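Local coordinates for hypothetical protein, IPT/TIG domain protein (Bacteroides ovatus, PDB 4HW6) that is of unknown function but joins an IPT/TIG domain to a six-bladed beta-propeller and probably serves as an auxiliary carbohydrate-binding protein in nutrient uptake, at residues V343-E346 and A347-G350. Sequence-based numbering, arbitrary orientation.
Sequences VKNE and AYAG
N345, E346 and A347 form an Asx turn: the side-chain OD1 of N345 accepts the backbone N-H of A347 at 2.9 Å, with the donor lying above the amide carbonyl plane rather than in it. The turn ends strand 337-344 of a propeller blade and leads into the short 3-10 segment through Y348. The first torsion of N345, with CG opposite its own N (chi1 -176°) and beside the carbonyl carbon, brings the amide to the A347 side, and its second torsion turns OD1 to the N-H. OD1 also lies 3.2 Å from A347 CB. Two backbone bonds carry the 3-10 winding onward: Y348 N to N345 O at 2.9 Å, then A349 N to E346 O at 3.1 Å.

The side chain of N345 also lies over one face of the Y348 ring: CB is 3.9 Å from the centroid, 22° off the normal, a CH-pi contact, and the ND2 branch lies over the same face, offset toward the rim, 3.4 Å from CZ. The amide and ring planes are 33° apart, so this is not a parallel stack. An alanine in place of Y348 would probably uncover the N345 amide and take away one of the hydrogen-bonding partners of D356.

In the second shell, D356 on the adjacent strand 355-361 positions both polar ends, while T371 and P372 pack against the tyrosine. The hairpin pairing continues between the backbones of N345 and E354. One carboxylate thus joins the two side chains: D356 OD2 takes N345 ND2, and D356 OD1 bonds to Y348 OH.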
ATOM      1  N   VAL A 343       2.703   6.439  -5.374  1.00 15.99           N
ATOM      2  CA  VAL A 343       1.265   6.417  -5.253  1.00 17.09           C
ATOM      3  C   VAL A 343       0.695   7.740  -5.762  1.00 18.29           C
ATOM      4  O   VAL A 343       1.141   8.823  -5.359  1.00 16.97           O
ATOM      5  CB  VAL A 343       0.843   6.159  -3.784  1.00 17.68           C
ATOM      6  CG1 VAL A 343      -0.663   6.200  -3.651  1.00 18.25           C
ATOM      7  CG2 VAL A 343       1.392   4.826  -3.298  1.00 17.48           C
ATOM      8  N   LYS A 344      -0.277   7.653  -6.662  1.00 20.18           N
ATOM      9  CA  LYS A 344      -0.888   8.850  -7.254  1.00 22.97           C
ATOM     10  C   LYS A 344      -1.550   9.722  -6.195  1.00 24.92           C
ATOM     11  O   LYS A 344      -2.260   9.224  -5.316  1.00 23.69           O
ATOM     12  CB  LYS A 344      -1.899   8.453  -8.335  1.00 29.49           C
ATOM     13  CG  LYS A 344      -2.055   9.474  -9.452  1.00 35.98           C
ATOM     14  CD  LYS A 344      -2.659   8.834 -10.698  1.00 45.73           C
ATOM     15  CE  LYS A 344      -2.161   9.483 -11.979  1.00 51.79           C
ATOM     16  NZ  LYS A 344      -2.878   8.957 -13.175  1.00 59.74           N
ATOM     17  N   ASN A 345      -1.277  11.021  -6.247  1.00 23.34           N
ATOM     18  CA  ASN A 345      -1.922  11.983  -5.372  1.00 24.60           C
ATOM     19  C   ASN A 345      -2.814  12.871  -6.246  1.00 25.44           C
ATOM     20  O   ASN A 345      -2.337  13.628  -7.099  1.00 24.58           O
ATOM     21  CB  ASN A 345      -0.883  12.815  -4.618  1.00 24.28           C
ATOM     22  CG  ASN A 345      -1.498  13.769  -3.621  1.00 24.15           C
ATOM     23  OD1 ASN A 345      -2.677  14.123  -3.717  1.00 28.02           O
ATOM     24  ND2 ASN A 345      -0.705  14.207  -2.667  1.00 24.19           N
ATOM     25  N   GLU A 346      -4.124  12.777  -6.032  1.00 29.77           N
ATOM     26  CA  GLU A 346      -5.078  13.565  -6.820  1.00 34.06           C
ATOM     27  C   GLU A 346      -4.922  15.082  -6.671  1.00 30.65           C
ATOM     28  O   GLU A 346      -5.227  15.817  -7.599  1.00 31.22           O
ATOM     29  CB  GLU A 346      -6.520  13.116  -6.524  1.00 44.61           C
ATOM     30  CG  GLU A 346      -6.844  11.738  -7.105  1.00 54.04           C
ATOM     31  CD  GLU A 346      -6.616  11.660  -8.617  1.00 64.88           C
ATOM     32  OE1 GLU A 346      -7.161  12.521  -9.350  1.00 71.99           O
ATOM     33  OE2 GLU A 346      -5.883  10.747  -9.075  1.00 63.44           O
ATOM     34  N   ALA A 347      -4.402  15.549  -5.537  1.00 28.72           N
ATOM     35  CA  ALA A 347      -4.037  16.949  -5.394  1.00 28.85           C
ATOM     36  C   ALA A 347      -2.979  17.422  -6.412  1.00 28.66           C
ATOM     37  O   ALA A 347      -2.879  18.606  -6.679  1.00 30.17           O
ATOM     38  CB  ALA A 347      -3.571  17.235  -3.979  1.00 29.83           C
ATOM     39  N   TYR A 348      -2.194  16.504  -6.973  1.00 26.77           N
ATOM     40  CA  TYR A 348      -1.170  16.851  -7.959  1.00 25.11           C
ATOM     41  C   TYR A 348      -1.644  16.706  -9.407  1.00 28.34           C
ATOM     42  O   TYR A 348      -0.821  16.791 -10.325  1.00 27.78           O
ATOM     43  CB  TYR A 348       0.056  15.946  -7.822  1.00 22.90           C
ATOM     44  CG  TYR A 348       0.740  15.903  -6.457  1.00 20.61           C
ATOM     45  CD1 TYR A 348       0.537  16.906  -5.503  1.00 21.83           C
ATOM     46  CD2 TYR A 348       1.639  14.882  -6.158  1.00 20.54           C
ATOM     47  CE1 TYR A 348       1.185  16.865  -4.271  1.00 21.64           C
ATOM     48  CE2 TYR A 348       2.280  14.836  -4.932  1.00 18.74           C
ATOM     49  CZ  TYR A 348       2.039  15.827  -3.989  1.00 18.83           C
ATOM     50  OH  TYR A 348       2.711  15.757  -2.774  1.00 19.84           O
ATOM     51  N   ALA A 349      -2.935  16.457  -9.617  1.00 28.86           N
ATOM     52  CA  ALA A 349      -3.470  16.223 -10.967  1.00 30.08           C
ATOM     53  C   ALA A 349      -3.014  17.319 -11.924  1.00 29.16           C
ATOM     54  O   ALA A 349      -3.191  18.515 -11.659  1.00 29.45           O
ATOM     55  CB  ALA A 349      -4.999  16.142 -10.943  1.00 31.76           C
ATOM     56  N   GLY A 350      -2.398  16.892 -13.022  1.00 30.67           N
ATOM     57  CA  GLY A 350      -1.922  17.789 -14.068  1.00 31.80           C
ATOM     58  C   GLY A 350      -0.544  18.382 -13.859  1.00 32.15           C
ATOM     59  O   GLY A 350      -0.049  19.101 -14.714  1.00 33.99           O
TER